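Local coordinates for endo-beta-N-acetylglucosaminidase F1 (Bacteroides thetaiotaomicron VPI-5482, PDB 6TCV), which probably cleaves high-mannose N-glycans by hydrolysing the glycosidic bond between the two N-acetylglucosamines of their core, at residues A[170-175]-A[194-199]; A[350-355]-A[400-405]; A[180-185]-A[235-240]. The protein carries 2 engineered substitutions. One frame throughout, in Å; residues are numbered along the deposited sequence.

Overall arrangement
The three contacts follow one side of a (beta/alpha)8 barrel from its wall into its lumen and out to its surface. Interaction 1 pairs neighbouring parallel strands 169-175 and 198-209. Interaction 2, about 9 Å away between centres, spans the inside from strand 350-353 to strand 400-404, which in turn hydrogen-bonds to strand 169-175 and so closes the ring. Interaction 3, with its centre about 10 Å from that of interaction 1 and about 19 Å from that of interaction 2, lies outside the wall. Along the chain, interactions 1 and 3 interleave, and both close before interaction 2 opens. Interactions 1 and 2 both reach the bound glycan, so wall and lumen together shape its site.

Interaction 1 (A[170-175]-A[194-199]). With MAN (alpha-D-mannopyranose), chain B; MAN (alpha-D-mannopyranose), chain C; BMA (beta-D-mannopyranose), chain D; NAG (2-acetamido-2-deoxy-beta-D-glucopyranose), chain E.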
loop_
_atom_site.group_PDB
_atom_site.type_symbol
_atom_site.label_atom_id
_atom_site.label_comp_id
_atom_site.label_asym_id
_atom_site.label_seq_id
_atom_site.Cartn_x
_atom_site.Cartn_y
_atom_site.Cartn_z
ATOM N N GLY A 170 9.678 5.163 -1.363
ATOM C CA GLY A 170 9.084 5.806 -2.513
ATOM C C GLY A 170 7.717 5.257 -2.907
ATOM O O GLY A 170 7.461 4.059 -2.805
ATOM N N TYR A 171 6.853 6.140 -3.388
ATOM C CA TYR A 171 5.468 5.841 -3.796
ATOM C C TYR A 171 5.228 6.505 -5.140
ATOM O O TYR A 171 5.232 7.738 -5.223
ATOM C CB TYR A 171 4.541 6.388 -2.717
ATOM C CG TYR A 171 3.081 5.978 -2.828
ATOM C CD1 TYR A 171 2.234 6.525 -3.766
ATOM C CD2 TYR A 171 2.556 5.062 -1.946
ATOM C CE1 TYR A 171 0.890 6.141 -3.850
ATOM C CE2 TYR A 171 1.193 4.694 -2.018
ATOM C CZ TYR A 171 0.414 5.233 -2.972
ATOM O OH TYR A 171 -0.939 4.903 -3.070
ATOM N N LEU A 172 5.012 5.716 -6.199
ATOM C CA LEU A 172 4.997 6.233 -7.558
ATOM C C LEU A 172 3.708 5.865 -8.281
ATOM O O LEU A 172 3.402 4.686 -8.425
ATOM C CB LEU A 172 6.193 5.642 -8.335
ATOM C CG LEU A 172 6.387 6.196 -9.739
ATOM C CD1 LEU A 172 6.696 7.673 -9.683
ATOM C CD2 LEU A 172 7.540 5.435 -10.418
ATOM N N PHE A 173 3.042 6.847 -8.850
ATOM C CA PHE A 173 1.889 6.601 -9.715
ATOM C C PHE A 173 2.302 6.596 -11.170
ATOM O O PHE A 173 2.947 7.534 -11.629
ATOM C CB PHE A 173 0.842 7.709 -9.596
ATOM C CG PHE A 173 0.127 7.847 -8.291
ATOM C CD1 PHE A 173 0.676 8.577 -7.247
ATOM C CD2 PHE A 173 -1.195 7.377 -8.145
ATOM C CE1 PHE A 173 -0.047 8.829 -6.091
ATOM C CE2 PHE A 173 -1.880 7.587 -6.946
ATOM C CZ PHE A 173 -1.289 8.308 -5.918
ATOM N N PHE A 174 1.888 5.565 -11.916
ATOM C CA PHE A 174 1.983 5.564 -13.375
ATOM C C PHE A 174 0.631 5.859 -13.998
ATOM O O PHE A 174 -0.379 5.231 -13.644
ATOM C CB PHE A 174 2.407 4.198 -13.896
ATOM C CG PHE A 174 3.833 3.915 -13.683
ATOM C CD1 PHE A 174 4.774 4.393 -14.535
ATOM C CD2 PHE A 174 4.255 3.228 -12.545
ATOM C CE1 PHE A 174 6.149 4.162 -14.296
ATOM C CE2 PHE A 174 5.641 3.013 -12.318
ATOM C CZ PHE A 174 6.540 3.472 -13.178
ATOM N N GLU A 175 0.609 6.800 -14.951
ATOM C CA GLU A 175 -0.560 6.999 -15.806
ATOM C C GLU A 175 -0.518 5.890 -16.849
ATOM O O GLU A 175 0.110 6.003 -17.896
ATOM C CB GLU A 175 -0.527 8.377 -16.437
ATOM C CG GLU A 175 -0.862 9.523 -15.513
ATOM C CD GLU A 175 -2.324 9.952 -15.487
ATOM O OE1 GLU A 175 -3.217 9.089 -15.678
ATOM O OE2 GLU A 175 -2.582 11.147 -15.283
ATOM N N LEU A 194 16.297 -0.656 -6.001
ATOM C CA LEU A 194 15.205 0.041 -6.702
ATOM C C LEU A 194 14.680 1.163 -5.807
ATOM O O LEU A 194 14.468 0.991 -4.589
ATOM C CB LEU A 194 14.038 -0.909 -6.979
ATOM C CG LEU A 194 14.360 -1.960 -8.034
ATOM C CD1 LEU A 194 13.272 -3.050 -8.042
ATOM C CD2 LEU A 194 14.496 -1.364 -9.393
ATOM N N LEU A 195 14.474 2.328 -6.396
ATOM C CA LEU A 195 14.024 3.504 -5.656
ATOM C C LEU A 195 12.595 3.376 -5.170
ATOM O O LEU A 195 12.303 3.794 -4.037
ATOM C CB LEU A 195 14.149 4.742 -6.553
ATOM C CG LEU A 195 13.765 6.074 -5.947
ATOM C CD1 LEU A 195 14.659 6.411 -4.790
ATOM C CD2 LEU A 195 13.797 7.154 -7.004
ATOM N N TRP A 196 11.676 2.889 -6.003
ATOM C CA TRP A 196 10.235 3.023 -5.748
ATOM C C TRP A 196 9.679 1.757 -5.115
ATOM O O TRP A 196 9.362 0.769 -5.770
ATOM C CB TRP A 196 9.476 3.363 -7.022
ATOM C CG TRP A 196 9.919 4.636 -7.644
ATOM C CD1 TRP A 196 10.697 4.764 -8.760
ATOM C CD2 TRP A 196 9.653 5.979 -7.189
ATOM N NE1 TRP A 196 10.919 6.102 -9.025
ATOM C CE2 TRP A 196 10.284 6.864 -8.085
ATOM C CE3 TRP A 196 8.918 6.530 -6.135
ATOM C CZ2 TRP A 196 10.222 8.226 -7.947
ATOM C CZ3 TRP A 196 8.835 7.895 -6.026
ATOM C CH2 TRP A 196 9.484 8.722 -6.911
ATOM N N ASP A 197 9.503 1.806 -3.795
ATOM C CA ASP A 197 9.013 0.672 -3.003
ATOM C C ASP A 197 7.589 0.288 -3.382
ATOM O O ASP A 197 7.224 -0.885 -3.300
ATOM C CB ASP A 197 9.012 1.054 -1.509
ATOM C CG ASP A 197 10.380 1.408 -0.989
ATOM O OD1 ASP A 197 10.917 2.462 -1.363
ATOM O OD2 ASP A 197 10.912 0.605 -0.166
ATOM N N VAL A 198 6.759 1.286 -3.713
ATOM C CA VAL A 198 5.332 1.101 -4.006
ATOM C C VAL A 198 4.989 1.835 -5.287
ATOM O O VAL A 198 5.402 2.985 -5.461
ATOM C CB VAL A 198 4.475 1.632 -2.840
ATOM C CG1 VAL A 198 3.000 1.545 -3.178
ATOM C CG2 VAL A 198 4.817 0.909 -1.545
ATOM N N VAL A 199 4.272 1.165 -6.188
ATOM C CA VAL A 199 3.794 1.783 -7.422
ATOM C C VAL A 199 2.306 1.575 -7.576
ATOM O O VAL A 199 1.768 0.592 -7.068
ATOM C CB VAL A 199 4.565 1.273 -8.647
ATOM C CG1 VAL A 199 6.087 1.424 -8.482
ATOM C CG2 VAL A 199 4.196 -0.133 -8.995
HETATM C C1 MAN B . -3.426 14.575 -19.025
HETATM C C2 MAN B . -3.461 14.118 -20.473
HETATM C C3 MAN B . -3.349 12.592 -20.523
HETATM C C4 MAN B . -2.076 12.184 -19.783
HETATM C C5 MAN B . -2.030 12.714 -18.350
HETATM C C6 MAN B . -0.704 12.487 -17.630
HETATM O O2 MAN B . -2.336 14.620 -21.202
HETATM O O3 MAN B . -3.364 12.101 -21.862
HETATM O O4 MAN B . -1.968 10.766 -19.650
HETATM O O5 MAN B . -2.237 14.144 -18.379
HETATM O O6 MAN B . -0.777 12.904 -16.268
HETATM C C1 MAN C . -9.131 9.114 -17.818
HETATM C C2 MAN C . -9.800 7.775 -18.098
HETATM C C3 MAN C . -9.933 7.016 -16.789
HETATM C C4 MAN C . -8.594 6.888 -16.073
HETATM C C5 MAN C . -7.921 8.248 -15.916
HETATM C C6 MAN C . -6.483 8.145 -15.448
HETATM O O2 MAN C . -9.003 7.079 -19.081
HETATM O O3 MAN C . -10.422 5.701 -17.057
HETATM O O4 MAN C . -8.801 6.393 -14.751
HETATM O O5 MAN C . -7.874 8.913 -17.202
HETATM O O6 MAN C . -5.891 9.458 -15.387
HETATM C C1 BMA D . -4.890 14.537 -14.664
HETATM C C2 BMA D . -4.304 13.976 -15.946
HETATM C C3 BMA D . -4.892 14.690 -17.148
HETATM C C4 BMA D . -6.417 14.710 -17.080
HETATM C C5 BMA D . -6.905 15.190 -15.710
HETATM C C6 BMA D . -8.394 15.049 -15.520
HETATM O O2 BMA D . -4.676 12.587 -16.021
HETATM O O3 BMA D . -4.570 14.062 -18.389
HETATM O O4 BMA D . -6.981 15.610 -18.043
HETATM O O5 BMA D . -6.295 14.395 -14.672
HETATM O O6 BMA D . -8.726 13.657 -15.777
HETATM C C1 NAG E . -4.768 15.158 -9.698
HETATM C C2 NAG E . -5.032 13.678 -9.905
HETATM C C3 NAG E . -5.075 13.247 -11.373
HETATM C C4 NAG E . -4.636 14.385 -12.274
HETATM C C5 NAG E . -3.365 14.983 -11.702
HETATM C C6 NAG E . -2.718 16.038 -12.590
HETATM C C7 NAG E . -4.393 11.887 -8.342
HETATM C C8 NAG E . -3.233 11.238 -7.611
HETATM N N2 NAG E . -4.071 12.890 -9.155
HETATM O O3 NAG E . -6.406 12.848 -11.714
HETATM O O4 NAG E . -4.358 13.831 -13.571
HETATM O O5 NAG E . -3.643 15.635 -10.447
HETATM O O6 NAG E . -1.637 16.623 -11.939
HETATM O O7 NAG E . -5.566 11.529 -8.187
#
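Parallel strand pairing joins Tyr171 and Leu172 to Val198 and Val199 in the buried barrel wall, with the Trp196 ring packed beside it before the second strand begins. Val198 N donates to Gly170 O (3.0 Å) and Leu172 N to Val198 O (2.9 Å), so Val198 is gripped through both its N-H and its C=O. One step earlier, Gly170 N gives a nearly straight bond (168°) to Asp197 OD1, reaching it from above the carboxylate plane; Lys163 forms a salt bridge with the same oxygen. Glycine suits this place because Trp196 presses against its backbone.

These are adjacent strands of a (beta/alpha)8 barrel, and residues alternate between lumen and outer layer. Outward, Leu172 CD2 sits over the five-membered ring of Trp196, 3.6 Å from its centroid, while Leu172 CB lies 3.6 Å from Trp196 CE3. Leu172 CG stands anti to the backbone N (chi1 -174°), which spreads the branch over that face; Leu195 CD2 covers the opposite one. On the lumen side Tyr171 CD2 meets Val198 CG1 at 3.8 Å. At the strand's far end, the Glu175 carboxylate accepts hydrogen bonds from hydroxyls of three sugars, among them beta-mannose O2 to Glu175 OE2 at 2.6 Å.

Interaction 2 (A[350-355]-A[400-405]). With NAG (2-acetamido-2-deoxy-beta-D-glucopyranose), chain E; NAG (2-acetamido-2-deoxy-beta-D-glucopyranose), chain F.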
loop_
_atom_site.group_PDB
_atom_site.type_symbol
_atom_site.label_atom_id
_atom_site.label_comp_id
_atom_site.label_asym_id
_atom_site.label_seq_id
_atom_site.Cartn_x
_atom_site.Cartn_y
_atom_site.Cartn_z
ATOM N N ILE A 350 -0.725 4.197 4.144
ATOM C CA ILE A 350 0.037 5.290 3.550
ATOM C C ILE A 350 -0.969 6.339 3.115
ATOM O O ILE A 350 -1.965 5.993 2.459
ATOM C CB ILE A 350 0.902 4.860 2.327
ATOM C CG1 ILE A 350 1.715 3.588 2.616
ATOM C CG2 ILE A 350 1.844 5.998 1.927
ATOM C CD1 ILE A 350 2.414 3.030 1.381
ATOM N N VAL A 351 -0.672 7.606 3.398
ATOM C CA VAL A 351 -1.437 8.736 2.862
ATOM C C VAL A 351 -0.456 9.647 2.124
ATOM O O VAL A 351 0.608 10.018 2.646
ATOM C CB VAL A 351 -2.275 9.470 3.930
ATOM C CG1 VAL A 351 -1.479 9.919 5.133
ATOM C CG2 VAL A 351 -3.030 10.658 3.300
ATOM N N VAL A 352 -0.806 10.012 0.896
ATOM C CA VAL A 352 0.004 10.897 0.066
ATOM C C VAL A 352 -0.791 12.151 -0.239
ATOM O O VAL A 352 -1.990 12.066 -0.577
ATOM C CB VAL A 352 0.546 10.169 -1.206
ATOM C CG1 VAL A 352 1.405 8.977 -0.805
ATOM C CG2 VAL A 352 -0.567 9.733 -2.181
ATOM N N ALA A 353 -0.101 13.293 -0.281
ATOM C CA ALA A 353 -0.787 14.561 -0.389
ATOM C C ALA A 353 -0.633 15.121 -1.786
ATOM O O ALA A 353 0.106 14.597 -2.610
ATOM C CB ALA A 353 -0.152 15.552 0.604
ATOM N N ASN A 354 -1.379 16.175 -2.068
ATOM C CA ASN A 354 -1.304 16.870 -3.355
ATOM C C ASN A 354 0.104 17.453 -3.562
ATOM O O ASN A 354 0.860 17.743 -2.615
ATOM C CB ASN A 354 -2.383 17.950 -3.452
ATOM C CG ASN A 354 -2.534 18.448 -4.863
ATOM O OD1 ASN A 354 -2.424 17.621 -5.763
ATOM N ND2 ASN A 354 -2.831 19.691 -5.070
ATOM N N TYR A 355 0.435 17.635 -4.849
ATOM C CA TYR A 355 1.731 18.164 -5.242
ATOM C C TYR A 355 1.940 19.504 -4.530
ATOM O O TYR A 355 1.087 20.393 -4.582
ATOM C CB TYR A 355 1.780 18.321 -6.792
ATOM C CG TYR A 355 1.125 17.109 -7.429
ATOM C CD1 TYR A 355 1.710 15.849 -7.425
ATOM C CD2 TYR A 355 -0.163 17.220 -8.008
ATOM C CE1 TYR A 355 0.991 14.739 -7.951
ATOM C CE2 TYR A 355 -0.837 16.136 -8.479
ATOM C CZ TYR A 355 -0.268 14.934 -8.489
ATOM O OH TYR A 355 -1.032 13.885 -9.006
ATOM N N TRP A 400 7.572 8.785 3.536
ATOM C CA TRP A 400 7.371 8.564 2.094
ATOM C C TRP A 400 7.686 9.808 1.287
ATOM O O TRP A 400 7.455 10.942 1.744
ATOM C CB TRP A 400 5.888 8.115 1.818
ATOM C CG TRP A 400 5.591 6.818 2.492
ATOM C CD1 TRP A 400 5.186 6.607 3.767
ATOM C CD2 TRP A 400 5.765 5.499 1.923
ATOM N NE1 TRP A 400 5.134 5.253 4.050
ATOM C CE2 TRP A 400 5.482 4.568 2.916
ATOM C CE3 TRP A 400 6.130 5.042 0.649
ATOM C CZ2 TRP A 400 5.574 3.200 2.710
ATOM C CZ3 TRP A 400 6.199 3.681 0.451
ATOM C CH2 TRP A 400 5.925 2.799 1.445
ATOM N N PHE A 401 8.117 9.582 0.059
ATOM C CA PHE A 401 8.098 10.589 -0.984
ATOM C C PHE A 401 7.270 10.052 -2.144
ATOM O O PHE A 401 7.383 8.869 -2.485
ATOM C CB PHE A 401 9.535 11.003 -1.453
ATOM C CG PHE A 401 10.420 9.855 -1.817
ATOM C CD1 PHE A 401 11.178 9.206 -0.861
ATOM C CD2 PHE A 401 10.526 9.428 -3.134
ATOM C CE1 PHE A 401 11.967 8.129 -1.202
ATOM C CE2 PHE A 401 11.347 8.369 -3.477
ATOM C CZ PHE A 401 12.058 7.711 -2.518
ATOM N N MET A 402 6.443 10.908 -2.734
ATOM C CA MET A 402 5.502 10.499 -3.785
ATOM C C MET A 402 5.891 11.170 -5.090
ATOM O O MET A 402 6.322 12.333 -5.103
ATOM C CB MET A 402 4.082 10.781 -3.373
ATOM C CG MET A 402 3.010 10.382 -4.386
ATOM S SD MET A 402 2.637 11.632 -5.660
ATOM C CE MET A 402 1.114 12.306 -4.940
ATOM N N GLY A 403 5.721 10.415 -6.174
ATOM C CA GLY A 403 5.869 10.921 -7.526
ATOM C C GLY A 403 4.708 10.454 -8.379
ATOM O O GLY A 403 4.066 9.440 -8.095
ATOM N N PHE A 404 4.386 11.257 -9.383
ATOM C CA PHE A 404 3.227 11.054 -10.268
ATOM C C PHE A 404 3.545 11.268 -11.725
ATOM O O PHE A 404 4.045 12.339 -12.091
ATOM C CB PHE A 404 2.094 11.962 -9.791
ATOM C CG PHE A 404 0.806 11.822 -10.554
ATOM C CD1 PHE A 404 0.586 12.597 -11.702
ATOM C CD2 PHE A 404 -0.183 10.928 -10.187
ATOM C CE1 PHE A 404 -0.564 12.464 -12.426
ATOM C CE2 PHE A 404 -1.326 10.788 -10.927
ATOM C CZ PHE A 404 -1.552 11.536 -12.069
ATOM N N ALA A 405 3.245 10.286 -12.567
ATOM C CA ALA A 405 3.214 10.366 -14.028
ATOM C C ALA A 405 4.614 10.570 -14.605
ATOM O O ALA A 405 4.762 11.399 -15.504
ATOM C CB ALA A 405 2.223 11.424 -14.494
HETATM C C1 NAG E . -4.768 15.158 -9.698
HETATM C C2 NAG E . -5.032 13.678 -9.905
HETATM C C3 NAG E . -5.075 13.247 -11.373
HETATM C C4 NAG E . -4.636 14.385 -12.274
HETATM C C5 NAG E . -3.365 14.983 -11.702
HETATM C C6 NAG E . -2.718 16.038 -12.590
HETATM C C7 NAG E . -4.393 11.887 -8.342
HETATM C C8 NAG E . -3.233 11.238 -7.611
HETATM N N2 NAG E . -4.071 12.890 -9.155
HETATM O O3 NAG E . -6.406 12.848 -11.714
HETATM O O4 NAG E . -4.358 13.831 -13.571
HETATM O O5 NAG E . -3.643 15.635 -10.447
HETATM O O6 NAG E . -1.637 16.623 -11.939
HETATM O O7 NAG E . -5.566 11.529 -8.187
HETATM C C1 NAG F . -7.212 19.773 -9.596
HETATM C C2 NAG F . -7.174 19.178 -10.983
HETATM C C3 NAG F . -7.080 17.660 -10.911
HETATM C C4 NAG F . -5.919 17.281 -10.017
HETATM C C5 NAG F . -6.163 17.872 -8.642
HETATM C C6 NAG F . -5.176 17.458 -7.578
HETATM C C7 NAG F . -8.505 20.522 -12.540
HETATM C C8 NAG F . -9.904 20.822 -13.027
HETATM N N2 NAG F . -8.402 19.528 -11.694
HETATM O O3 NAG F . -6.937 17.170 -12.241
HETATM O O4 NAG F . -5.949 15.842 -10.011
HETATM O O5 NAG F . -6.130 19.294 -8.795
HETATM O O6 NAG F . -3.845 17.765 -8.054
HETATM O O7 NAG F . -7.528 21.168 -12.904
#
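Ile350 drops its CD1 methyl onto one face of the Trp400 indole, 3.6 Å from the centroid of the six-membered ring, beginning a row of interlocking side chains between two strands that are not neighbours in the sheet. CG2 of the same isoleucine rests over the pyrrole part, so the two branches together follow the broad flat surface; a branched aliphatic residue matches it well. Farther along, Val352 meets Met402 at about a right angle, with CB of the valine 4.0 Å from CG of the methionine. The unbranched thioether then bends at chi2 (-86°) and again at chi3, carrying its methyl past the valine, so that Met402 CE lies 3.4 Å from Ala353 O and 3.9 Å from Tyr355 CE1. Flexible and slim, methionine can follow the uneven outline of valine, backbone carbonyl and tyrosine, and its sulfur makes an oblique Met-aromatic contact with the tyrosine.

Strands 350-353 and 400-404 both line the lumen of a (beta/alpha)8 barrel, their directions 55° apart, with strand 371-376 between them in the wall. Their inward residues therefore form the barrel core, which opens at the C-terminal ends of the strands into the glycan site.

There Tyr355 reaches across Phe404: the Tyr355 hydroxyl oxygen hangs over one ring face, 3.2 Å from Phe404 CG, while Tyr355 CE1 touches Phe404 CB at 3.5 Å. The same hydroxyl accepts a hydrogen bond from the acetamido N2-H of one N-acetylglucosamine (3.2 Å, 166°), consistent with the substrate-positioning tyrosine of family 18 glycoside hydrolases. Beside it, Asn354 OD1 accepts one from O6 of the adjoining N-acetylglucosamine at 2.7 Å.

Interaction 3 (A[180-185]-A[235-240]); sequences NPLNTL and QPLRRR
Leu237 drives its forked end into a socket made by Pro181, Leu182, Thr184 and Leu185. Its CG is anti to the carbonyl carbon (chi1 -53°), and chi2 near 179° stretches CD1 outward, so the two methyls part company. Leu237 CD1 comes to 3.5 Å from Pro181 O and 3.8 Å from Thr184 OG1. Leu237 CD2 turns to the other wall of the socket, 3.8 Å from Leu185 CG, where the two leucines pass at a slant. Leu182 approaches from a further side: Leu182 CD2 bridges Leu237 CD2 and Pro236 CB, each at 4.1 Å. The contact is thus almost wholly apolar, and leucine suits it because a branched tip can touch several neighbours at once.

At the margin, the Arg240 chain runs extended from CG to NE and lies crosswise to Leu185, with Arg240 CD 3.7 Å from Leu185 CD2. Here arginine lends its aliphatic stem to the contact, while the charged group remains at the protein surface.

The 3-10 turn that carries the socket residues is closed by bonds of its own. Asn180 OD1 accepts Leu182 N-H in an Asx turn, and Asn180 O receives hydrogen bonds from both N and ND2 of Asn183. Thr184 OG1 donates to Pro181 O (2.8 Å), which also accepts from Thr184 N; the hydroxyl hydrogen is thereby used inside the turn, and the oxygen lies beside Leu237 CD1. Behind, Pro181 and Thr184 lean on Phe174, and Leu237 on Val244, so both elements rest on the outer side of the strands. This is the outer layer of a (beta/alpha)8 barrel, in which the connection from strand 169-175 to strand 198-209 offers a 3-10 turn instead of an alpha-helix and packs on the short helix 235-238 preceding strand 243-249.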
loop_
_atom_site.group_PDB
_atom_site.type_symbol
_atom_site.label_atom_id
_atom_site.label_comp_id
_atom_site.label_asym_id
_atom_site.label_seq_id
_atom_site.Cartn_x
_atom_site.Cartn_y
_atom_site.Cartn_z
ATOM N N ASN A 180 4.121 2.292 -19.464
ATOM C CA ASN A 180 4.281 0.923 -18.952
ATOM C C ASN A 180 4.882 0.953 -17.541
ATOM O O ASN A 180 5.951 1.558 -17.340
ATOM C CB ASN A 180 5.236 0.212 -19.910
ATOM C CG ASN A 180 5.365 -1.286 -19.669
ATOM O OD1 ASN A 180 5.184 -1.774 -18.532
ATOM N ND2 ASN A 180 5.750 -2.009 -20.703
ATOM N N PRO A 181 4.238 0.330 -16.544
ATOM C CA PRO A 181 4.789 0.341 -15.185
ATOM C C PRO A 181 6.079 -0.415 -15.049
ATOM O O PRO A 181 6.753 -0.245 -14.018
ATOM C CB PRO A 181 3.663 -0.276 -14.351
ATOM C CG PRO A 181 2.918 -1.193 -15.334
ATOM C CD PRO A 181 2.961 -0.418 -16.635
ATOM N N LEU A 182 6.496 -1.199 -16.029
ATOM C CA LEU A 182 7.834 -1.775 -15.974
ATOM C C LEU A 182 8.907 -0.707 -15.926
ATOM O O LEU A 182 10.029 -1.014 -15.491
ATOM C CB LEU A 182 8.068 -2.745 -17.147
ATOM C CG LEU A 182 7.276 -4.068 -17.047
ATOM C CD1 LEU A 182 7.583 -4.866 -18.312
ATOM C CD2 LEU A 182 7.555 -4.904 -15.838
ATOM N N ASN A 183 8.593 0.536 -16.314
ATOM C CA ASN A 183 9.515 1.668 -16.154
ATOM C C ASN A 183 9.909 1.910 -14.706
ATOM O O ASN A 183 10.881 2.629 -14.473
ATOM C CB ASN A 183 8.929 2.903 -16.844
ATOM C CG ASN A 183 9.103 2.826 -18.303
ATOM O OD1 ASN A 183 10.223 2.738 -18.826
ATOM N ND2 ASN A 183 7.981 2.850 -19.017
ATOM N N THR A 184 9.255 1.291 -13.732
ATOM C CA THR A 184 9.782 1.281 -12.373
ATOM C C THR A 184 11.249 0.873 -12.368
ATOM O O THR A 184 12.054 1.377 -11.558
ATOM C CB THR A 184 8.977 0.284 -11.543
ATOM O OG1 THR A 184 7.598 0.666 -11.489
ATOM C CG2 THR A 184 9.454 0.172 -10.109
ATOM N N LEU A 185 11.620 -0.076 -13.231
ATOM C CA LEU A 185 12.965 -0.643 -13.256
ATOM C C LEU A 185 13.997 0.317 -13.818
ATOM O O LEU A 185 15.198 0.024 -13.710
ATOM C CB LEU A 185 12.963 -1.977 -13.986
ATOM C CG LEU A 185 12.045 -3.010 -13.379
ATOM C CD1 LEU A 185 12.114 -4.284 -14.236
ATOM C CD2 LEU A 185 12.283 -3.273 -11.893
ATOM N N GLN A 235 3.947 -8.648 -12.569
ATOM C CA GLN A 235 4.638 -9.560 -11.657
ATOM C C GLN A 235 6.153 -9.422 -11.693
ATOM O O GLN A 235 6.788 -9.679 -10.642
ATOM C CB GLN A 235 4.191 -11.007 -11.897
ATOM C CG GLN A 235 2.696 -11.242 -11.632
ATOM C CD GLN A 235 2.187 -10.850 -10.261
ATOM O OE1 GLN A 235 2.882 -11.041 -9.279
ATOM N NE2 GLN A 235 1.030 -10.213 -10.191
ATOM N N PRO A 236 6.808 -9.027 -12.807
ATOM C CA PRO A 236 8.278 -8.850 -12.732
ATOM C C PRO A 236 8.676 -7.818 -11.695
ATOM O O PRO A 236 9.773 -7.892 -11.139
ATOM C CB PRO A 236 8.669 -8.421 -14.155
ATOM C CG PRO A 236 7.568 -9.014 -15.021
ATOM C CD PRO A 236 6.309 -8.884 -14.186
ATOM N N LEU A 237 7.830 -6.835 -11.431
ATOM C CA LEU A 237 8.094 -5.875 -10.375
ATOM C C LEU A 237 7.961 -6.499 -9.000
ATOM O O LEU A 237 8.788 -6.269 -8.108
ATOM C CB LEU A 237 7.180 -4.689 -10.484
ATOM C CG LEU A 237 7.118 -3.957 -11.819
ATOM C CD1 LEU A 237 6.127 -2.800 -11.742
ATOM C CD2 LEU A 237 8.523 -3.495 -12.163
ATOM N N ARG A 238 6.918 -7.308 -8.813
ATOM C CA ARG A 238 6.659 -7.935 -7.506
ATOM C C ARG A 238 7.745 -8.918 -7.151
ATOM O O ARG A 238 8.119 -9.035 -5.979
ATOM C CB ARG A 238 5.281 -8.602 -7.500
ATOM C CG ARG A 238 4.196 -7.565 -7.704
ATOM C CD ARG A 238 2.788 -8.160 -7.529
ATOM N NE ARG A 238 2.567 -8.521 -6.142
ATOM C CZ ARG A 238 2.547 -9.741 -5.657
ATOM N NH1 ARG A 238 2.719 -10.816 -6.404
ATOM N NH2 ARG A 238 2.352 -9.903 -4.343
ATOM N N ARG A 239 8.299 -9.625 -8.117
ATOM C CA ARG A 239 9.403 -10.552 -7.874
ATOM C C ARG A 239 10.608 -9.842 -7.282
ATOM O O ARG A 239 11.445 -10.504 -6.640
ATOM C CB ARG A 239 9.789 -11.330 -9.116
ATOM C CG ARG A 239 8.775 -12.275 -9.590
ATOM C CD ARG A 239 9.354 -13.251 -10.626
ATOM N NE ARG A 239 9.869 -12.671 -11.866
ATOM C CZ ARG A 239 9.151 -12.497 -12.977
ATOM N NH1 ARG A 239 7.884 -12.888 -13.010
ATOM N NH2 ARG A 239 9.716 -11.997 -14.071
ATOM N N ARG A 240 10.782 -8.554 -7.594
ATOM C CA ARG A 240 11.902 -7.757 -7.101
ATOM C C ARG A 240 11.527 -6.981 -5.852
ATOM O O ARG A 240 12.329 -6.175 -5.352
ATOM C CB ARG A 240 12.413 -6.790 -8.169
ATOM C CG ARG A 240 13.025 -7.510 -9.348
ATOM C CD ARG A 240 13.419 -6.535 -10.445
ATOM N NE ARG A 240 13.970 -7.271 -11.578
ATOM C CZ ARG A 240 15.187 -7.132 -12.083
ATOM N NH1 ARG A 240 16.043 -6.281 -11.623
ATOM N NH2 ARG A 240 15.501 -7.857 -13.140
#